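Aeromonas extracellular serine protease (Aeromonas sobria, PDB 3WQB) preferentially cleaves peptide bonds that follow two basic residues, one of them lysine, as a secreted, calcium-binding serine protease of the furin-like subtilases. Local coordinates at residues A[21-26]-A[54-59]; A[61-66]-A[131-136]. The protein carries 1 engineered substitution. All coordinates share one frame; numbering follows the deposited sequence.

Interaction 1: residues A[21-26]-A[54-59]; sequences TERCLP and GNDLNL
Arg23 and Asp56 reach for each other from opposite directions, and one guanidinium nitrogen meets one carboxylate oxygen. The arginine stands with CG anti to its own backbone N (chi1 180°) and runs extended to NE, a shape that spans the 8.9 Å between the CA atoms of Arg23 and Asn58. NH2 lies 2.8 Å from Asp56 OD2 in a salt bridge whose oxygen sits at the edge of the guanidinium, almost in its plane; the carboxylate is turned 32° from that plane. NH2 also gives a hydrogen bond to Asn40 O, and Asn40 N serves Asp56 OD2. Next along the same edge, NE donates to a water at 2.7 Å, which in turn donates to Asp56 OD1 and Asn58 OD1. Asp56 OD1 also takes the backbone N of Asn58 at 2.9 Å, closing an Asx turn one residue short of Leu59, the N-cap of helix 60-64 in the subtilisin domain. Arg18 adds a second positive partner at OD1, which probably favours the charged carboxylate. Apart from this polar group, Leu25 and Leu59 cross at an angle, Leu25 CD2 resting 3.9 Å from Leu59 CD1.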
ATOM      1  N   THR A  21       8.530  32.501  -9.227  1.00 15.34           N
ATOM      2  CA  THR A  21       8.156  33.776  -8.613  1.00 15.92           C
ATOM      3  C   THR A  21       6.646  33.889  -8.359  1.00 15.91           C
ATOM      4  O   THR A  21       6.200  34.715  -7.548  1.00 16.97           O
ATOM      5  CB  THR A  21       8.594  34.977  -9.480  1.00 16.22           C
ATOM      6  OG1 THR A  21       7.921  34.928 -10.746  1.00 17.97           O
ATOM      7  CG2 THR A  21      10.112  34.982  -9.681  1.00 16.16           C
ATOM      8  N   GLU A  22       5.863  33.064  -9.055  1.00 15.76           N
ATOM      9  CA  GLU A  22       4.405  33.082  -8.948  1.00 15.40           C
ATOM     10  C   GLU A  22       3.864  32.052  -7.950  1.00 15.33           C
ATOM     11  O   GLU A  22       2.654  31.857  -7.840  1.00 15.62           O
ATOM     12  CB  GLU A  22       3.758  32.869 -10.328  1.00 15.79           C
ATOM     13  CG  GLU A  22       4.024  34.011 -11.318  1.00 18.20           C
ATOM     14  CD  GLU A  22       3.347  35.323 -10.934  1.00 20.12           C
ATOM     15  OE1 GLU A  22       2.445  35.324 -10.071  1.00 20.44           O
ATOM     16  OE2 GLU A  22       3.724  36.363 -11.516  1.00 23.42           O
ATOM     17  N   ARG A  23       4.769  31.406  -7.226  1.00 14.93           N
ATOM     18  CA  ARG A  23       4.409  30.316  -6.331  1.00 15.42           C
ATOM     19  C   ARG A  23       3.805  30.820  -5.015  1.00 15.48           C
ATOM     20  O   ARG A  23       4.514  31.303  -4.131  1.00 16.37           O
ATOM     21  CB  ARG A  23       5.651  29.444  -6.118  1.00 15.71           C
ATOM     22  CG  ARG A  23       5.511  28.254  -5.223  1.00 15.90           C
ATOM     23  CD  ARG A  23       6.667  27.335  -5.500  1.00 15.68           C
ATOM     24  NE  ARG A  23       6.850  26.320  -4.468  1.00 15.33           N
ATOM     25  CZ  ARG A  23       7.567  26.491  -3.358  1.00 14.51           C
ATOM     26  NH1 ARG A  23       8.168  27.649  -3.097  1.00 16.02           N
ATOM     27  NH2 ARG A  23       7.685  25.494  -2.493  1.00 15.65           N
ATOM     28  N   CYS A  24       2.483  30.692  -4.909  1.00 15.23           N
ATOM     29  CA  CYS A  24       1.717  31.044  -3.704  1.00 15.44           C
ATOM     30  C   CYS A  24       0.384  30.311  -3.722  1.00 14.89           C
ATOM     31  O   CYS A  24      -0.064  29.852  -4.781  1.00 14.38           O
ATOM     32  CB  CYS A  24       1.483  32.563  -3.584  1.00 15.90           C
ATOM     33  SG  CYS A  24       0.488  33.320  -4.923  1.00 19.12           S
ATOM     34  N   LEU A  25      -0.248  30.221  -2.552  1.00 14.86           N
ATOM     35  CA  LEU A  25      -1.559  29.600  -2.410  1.00 15.07           C
ATOM     36  C   LEU A  25      -2.628  30.612  -2.030  1.00 14.84           C
ATOM     37  O   LEU A  25      -2.458  31.337  -1.042  1.00 15.73           O
ATOM     38  CB  LEU A  25      -1.537  28.547  -1.306  1.00 15.17           C
ATOM     39  CG  LEU A  25      -0.543  27.392  -1.380  1.00 14.10           C
ATOM     40  CD1 LEU A  25      -0.519  26.620  -0.064  1.00 15.51           C
ATOM     41  CD2 LEU A  25      -0.888  26.485  -2.577  1.00 15.74           C
ATOM     42  N   PRO A  26      -3.741  30.652  -2.786  1.00 14.83           N
ATOM     43  CA  PRO A  26      -4.892  31.407  -2.298  1.00 14.80           C
ATOM     44  C   PRO A  26      -5.470  30.779  -1.026  1.00 15.08           C
ATOM     45  O   PRO A  26      -5.236  29.587  -0.732  1.00 14.99           O
ATOM     46  CB  PRO A  26      -5.909  31.285  -3.444  1.00 15.01           C
ATOM     47  CG  PRO A  26      -5.100  30.933  -4.655  1.00 14.89           C
ATOM     48  CD  PRO A  26      -3.998  30.060  -4.114  1.00 15.04           C
ATOM     49  N   GLY A  54      10.531  23.711  -1.659  1.00 13.86           N
ATOM     50  CA  GLY A  54      10.227  23.104  -2.959  1.00 13.52           C
ATOM     51  C   GLY A  54       9.773  21.657  -2.890  1.00 12.97           C
ATOM     52  O   GLY A  54       9.205  21.131  -3.847  1.00 12.90           O
ATOM     53  N   ASN A  55      10.026  21.017  -1.754  1.00 12.39           N
ATOM     54  CA  ASN A  55       9.688  19.612  -1.554  1.00 11.78           C
ATOM     55  C   ASN A  55       8.251  19.460  -1.060  1.00 11.60           C
ATOM     56  O   ASN A  55       7.974  19.399   0.135  1.00 11.30           O
ATOM     57  CB  ASN A  55      10.717  18.975  -0.622  1.00 12.23           C
ATOM     58  CG  ASN A  55      12.088  18.934  -1.250  1.00 12.95           C
ATOM     59  OD1 ASN A  55      13.021  19.612  -0.803  1.00 15.86           O
ATOM     60  ND2 ASN A  55      12.218  18.151  -2.309  1.00 12.42           N
ATOM     61  N   ASP A  56       7.346  19.430  -2.030  1.00 10.90           N
ATOM     62  CA  ASP A  56       5.908  19.473  -1.803  1.00 10.83           C
ATOM     63  C   ASP A  56       5.224  18.864  -3.026  1.00 10.27           C
ATOM     64  O   ASP A  56       5.895  18.301  -3.894  1.00 10.40           O
ATOM     65  CB  ASP A  56       5.463  20.925  -1.554  1.00 11.26           C
ATOM     66  CG  ASP A  56       5.962  21.887  -2.624  1.00 11.44           C
ATOM     67  OD1 ASP A  56       5.876  21.542  -3.822  1.00 11.23           O
ATOM     68  OD2 ASP A  56       6.431  22.991  -2.268  1.00 12.62           O
ATOM     69  N   LEU A  57       3.904  19.002  -3.120  1.00 10.44           N
ATOM     70  CA  LEU A  57       3.164  18.411  -4.236  1.00 10.71           C
ATOM     71  C   LEU A  57       3.132  19.280  -5.494  1.00 10.39           C
ATOM     72  O   LEU A  57       2.502  18.911  -6.495  1.00 10.52           O
ATOM     73  CB  LEU A  57       1.748  18.044  -3.802  1.00 11.09           C
ATOM     74  CG  LEU A  57       1.688  17.036  -2.658  1.00 10.60           C
ATOM     75  CD1 LEU A  57       0.278  16.975  -2.091  1.00 11.78           C
ATOM     76  CD2 LEU A  57       2.160  15.645  -3.098  1.00 11.58           C
ATOM     77  N   ASN A  58       3.801  20.438  -5.436  1.00 10.76           N
ATOM     78  CA  ASN A  58       3.819  21.438  -6.516  1.00 10.73           C
ATOM     79  C   ASN A  58       2.450  21.614  -7.142  1.00 10.75           C
ATOM     80  O   ASN A  58       2.246  21.366  -8.334  1.00 11.30           O
ATOM     81  CB  ASN A  58       4.903  21.171  -7.578  1.00 11.15           C
ATOM     82  CG  ASN A  58       5.269  22.435  -8.351  1.00 11.31           C
ATOM     83  OD1 ASN A  58       5.368  23.520  -7.778  1.00 11.93           O
ATOM     84  ND2 ASN A  58       5.453  22.301  -9.651  1.00 11.91           N
ATOM     85  N   LEU A  59       1.500  22.034  -6.308  1.00 10.26           N
ATOM     86  CA  LEU A  59       0.100  22.141  -6.716  1.00 10.24           C
ATOM     87  C   LEU A  59      -0.389  23.586  -6.718  1.00 10.17           C
ATOM     88  O   LEU A  59      -1.574  23.840  -6.952  1.00 10.79           O
ATOM     89  CB  LEU A  59      -0.801  21.285  -5.816  1.00 10.46           C
ATOM     90  CG  LEU A  59      -0.702  21.463  -4.298  1.00 10.30           C
ATOM     91  CD1 LEU A  59      -1.119  22.848  -3.832  1.00 11.76           C
ATOM     92  CD2 LEU A  59      -1.543  20.395  -3.618  1.00 10.39           C
TER
HETATM   93  O   HOH W   1       5.645  23.934  -5.112  1.00 12.43           O

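Interaction 2: residues A[61-66]-A[131-136]; sequences WAHRTG and GTKGIA. With CA (calcium ion), chain C.
The His63 imidazole presents its edge to the 131-136 loop: Ile135 O lies off NE2 and Gly134 O off CE1, both near the ring plane. NE2 donates to Ile135 O over 2.8 Å in a nearly straight bond (165°). The acceptor is close to the ring plane, but the nitrogen stands 34° off the carbonyl plane. Lys133 comes from the opposite direction, its NZ oblique to the ring, and its fully extended chain brings CE to 3.4 Å from His63 ND1. Its NZ lies 2.9 Å from the same ND1. The ammonium group has its strongest partner in Pro26 O and also donates to a water 2.7 Å from NZ, which passes a hydrogen bond on to His63 O. Within 61-66 itself, the Trp61 indole carries Thr65 CG2 over the centre of one face, while Thr65 OG1 donates a hydrogen bond to Trp61 O. The helix then ends in a Schellman motif with Gly66 at C-prime. Just before Lys133, Thr132 O binds a calcium ion at 2.4 Å, together with Asn29, Asp87, Val126, Asn128 and Ile130. The His63-Ile135 bond thus ties helix 60-64 to a loop that also supplies a ligand of this calcium site, in the subtilisin domain.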
ATOM      1  N   TRP A  61      -0.246  26.045  -8.789  1.00 10.94           N
ATOM      2  CA  TRP A  61      -0.864  26.534 -10.012  1.00 11.49           C
ATOM      3  C   TRP A  61      -2.256  25.952 -10.177  1.00 11.71           C
ATOM      4  O   TRP A  61      -3.156  26.640 -10.645  1.00 12.34           O
ATOM      5  CB  TRP A  61       0.039  26.261 -11.214  1.00 12.12           C
ATOM      6  CG  TRP A  61      -0.454  26.785 -12.534  1.00 12.80           C
ATOM      7  CD1 TRP A  61      -0.132  27.980 -13.124  1.00 13.60           C
ATOM      8  CD2 TRP A  61      -1.320  26.104 -13.452  1.00 13.82           C
ATOM      9  NE1 TRP A  61      -0.757  28.083 -14.348  1.00 14.42           N
ATOM     10  CE2 TRP A  61      -1.486  26.946 -14.576  1.00 15.13           C
ATOM     11  CE3 TRP A  61      -1.978  24.865 -13.431  1.00 13.78           C
ATOM     12  CZ2 TRP A  61      -2.293  26.592 -15.666  1.00 15.60           C
ATOM     13  CZ3 TRP A  61      -2.772  24.508 -14.517  1.00 14.21           C
ATOM     14  CH2 TRP A  61      -2.917  25.368 -15.622  1.00 15.33           C
ATOM     15  N   ALA A  62      -2.454  24.695  -9.775  1.00 11.65           N
ATOM     16  CA  ALA A  62      -3.811  24.161  -9.690  1.00 11.99           C
ATOM     17  C   ALA A  62      -4.684  25.043  -8.787  1.00 11.86           C
ATOM     18  O   ALA A  62      -5.769  25.472  -9.180  1.00 12.47           O
ATOM     19  CB  ALA A  62      -3.806  22.726  -9.207  1.00 12.15           C
ATOM     20  N   HIS A  63      -4.188  25.344  -7.595  1.00 12.12           N
ATOM     21  CA  HIS A  63      -4.948  26.162  -6.668  1.00 12.48           C
ATOM     22  C   HIS A  63      -5.204  27.573  -7.197  1.00 12.90           C
ATOM     23  O   HIS A  63      -6.308  28.082  -7.046  1.00 13.62           O
ATOM     24  CB  HIS A  63      -4.278  26.183  -5.294  1.00 12.10           C
ATOM     25  CG  HIS A  63      -4.550  24.953  -4.484  1.00 12.62           C
ATOM     26  ND1 HIS A  63      -4.592  24.967  -3.107  1.00 13.49           N
ATOM     27  CD2 HIS A  63      -4.815  23.677  -4.856  1.00 12.32           C
ATOM     28  CE1 HIS A  63      -4.858  23.752  -2.665  1.00 13.05           C
ATOM     29  NE2 HIS A  63      -4.994  22.949  -3.705  1.00 12.21           N
ATOM     30  N   ARG A  64      -4.205  28.186  -7.837  1.00 13.06           N
ATOM     31  CA  ARG A  64      -4.365  29.536  -8.368  1.00 13.46           C
ATOM     32  C   ARG A  64      -5.248  29.583  -9.610  1.00 13.90           C
ATOM     33  O   ARG A  64      -5.693  30.656  -9.988  1.00 14.67           O
ATOM     34  CB  ARG A  64      -3.007  30.182  -8.672  1.00 13.27           C
ATOM     35  CG  ARG A  64      -2.182  30.516  -7.440  1.00 13.41           C
ATOM     36  CD  ARG A  64      -1.003  31.412  -7.775  1.00 13.24           C
ATOM     37  NE  ARG A  64      -1.441  32.783  -8.032  1.00 13.70           N
ATOM     38  CZ  ARG A  64      -0.661  33.766  -8.476  1.00 14.61           C
ATOM     39  NH1 ARG A  64       0.626  33.557  -8.720  1.00 15.85           N
ATOM     40  NH2 ARG A  64      -1.180  34.972  -8.675  1.00 16.19           N
ATOM     41  N   THR A  65      -5.497  28.446 -10.254  1.00 13.41           N
ATOM     42  CA  THR A  65      -6.391  28.425 -11.423  1.00 13.37           C
ATOM     43  C   THR A  65      -7.737  27.749 -11.146  1.00 13.71           C
ATOM     44  O   THR A  65      -8.503  27.482 -12.072  1.00 14.53           O
ATOM     45  CB  THR A  65      -5.734  27.765 -12.667  1.00 12.76           C
ATOM     46  OG1 THR A  65      -5.418  26.398 -12.378  1.00 12.67           O
ATOM     47  CG2 THR A  65      -4.466  28.515 -13.115  1.00 14.53           C
ATOM     48  N   GLY A  66      -8.020  27.467  -9.876  1.00 13.35           N
ATOM     49  CA  GLY A  66      -9.330  26.958  -9.490  1.00 13.87           C
ATOM     50  C   GLY A  66      -9.528  25.465  -9.684  1.00 13.65           C
ATOM     51  O   GLY A  66     -10.661  24.976  -9.635  1.00 15.05           O
ATOM     52  N   GLY A 131      -8.882  26.447  10.288  1.00 12.71           N
ATOM     53  CA  GLY A 131      -8.088  25.242  10.092  1.00 12.42           C
ATOM     54  C   GLY A 131      -7.174  25.250   8.893  1.00 12.34           C
ATOM     55  O   GLY A 131      -6.464  26.228   8.638  1.00 12.68           O
ATOM     56  N   THR A 132      -7.218  24.144   8.160  1.00 11.99           N
ATOM     57  CA  THR A 132      -6.303  23.877   7.055  1.00 11.38           C
ATOM     58  C   THR A 132      -7.029  23.975   5.714  1.00 11.31           C
ATOM     59  O   THR A 132      -8.249  24.191   5.652  1.00 11.73           O
ATOM     60  CB  THR A 132      -5.719  22.461   7.183  1.00 11.28           C
ATOM     61  OG1 THR A 132      -6.793  21.523   7.320  1.00 12.61           O
ATOM     62  CG2 THR A 132      -4.765  22.355   8.388  1.00 11.74           C
ATOM     63  N   LYS A 133      -6.261  23.812   4.639  1.00 11.29           N
ATOM     64  CA  LYS A 133      -6.810  23.746   3.291  1.00 11.26           C
ATOM     65  C   LYS A 133      -6.486  22.374   2.718  1.00 11.12           C
ATOM     66  O   LYS A 133      -5.329  21.972   2.685  1.00 11.67           O
ATOM     67  CB  LYS A 133      -6.200  24.842   2.411  1.00 11.55           C
ATOM     68  CG  LYS A 133      -6.898  25.028   1.059  1.00 11.58           C
ATOM     69  CD  LYS A 133      -6.135  26.017   0.174  1.00 12.98           C
ATOM     70  CE  LYS A 133      -6.928  26.377  -1.072  1.00 12.38           C
ATOM     71  NZ  LYS A 133      -6.129  27.199  -2.043  1.00 12.39           N
ATOM     72  N   GLY A 134      -7.503  21.654   2.260  1.00 10.53           N
ATOM     73  CA  GLY A 134      -7.249  20.374   1.605  1.00 10.70           C
ATOM     74  C   GLY A 134      -6.451  20.524   0.320  1.00 10.57           C
ATOM     75  O   GLY A 134      -6.427  21.598  -0.301  1.00 11.46           O
ATOM     76  N   ILE A 135      -5.789  19.444  -0.084  1.00 10.31           N
ATOM     77  CA  ILE A 135      -5.165  19.393  -1.400  1.00 10.23           C
ATOM     78  C   ILE A 135      -6.226  19.610  -2.486  1.00 10.33           C
ATOM     79  O   ILE A 135      -5.996  20.336  -3.458  1.00 10.58           O
ATOM     80  CB  ILE A 135      -4.492  18.035  -1.593  1.00  9.40           C
ATOM     81  CG1 ILE A 135      -3.255  17.932  -0.715  1.00  9.04           C
ATOM     82  CG2 ILE A 135      -4.110  17.783  -3.051  1.00 10.54           C
ATOM     83  CD1 ILE A 135      -2.780  16.494  -0.544  1.00 10.49           C
ATOM     84  N   ALA A 136      -7.383  18.974  -2.292  1.00 10.45           N
ATOM     85  CA  ALA A 136      -8.506  19.008  -3.220  1.00 10.81           C
ATOM     86  C   ALA A 136      -9.732  19.418  -2.394  1.00 10.90           C
ATOM     87  O   ALA A 136     -10.610  18.591  -2.101  1.00 10.99           O
ATOM     88  CB  ALA A 136      -8.697  17.641  -3.863  1.00 11.30           C
TER
HETATM   89 CA    CA C 901     -10.287  25.140   6.339  1.00 12.10          CA
HETATM   90  O   HOH W   2      -7.363  28.014  -4.356  1.00 17.07           O

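In the fold
Interaction 1 closes just before interaction 2 opens along the chain, and their centres lie 10 Å apart on the same side of the chain's centre. Leu59 stands at the N-cap position of the helix that carries His63. The two are joined directly: Pro26 O accepts a probable hydrogen bond from Lys133 NZ at 2.9 Å, and Glu22 OE1 forms a salt bridge with Arg64 NH1, also at 2.9 Å. Apolar packing adds Leu57 CD1 against Ile135 CD1 at 3.5 Å. Interaction 2 contributes the backbone carbonyl of Thr132 to the calcium site, whereas in interaction 1 the side chain of Leu25 remains about 12 Å from the ion. The side chain of Lys133 lies about 3 Å from that of the calcium ligand Asn29 at the nearest atoms.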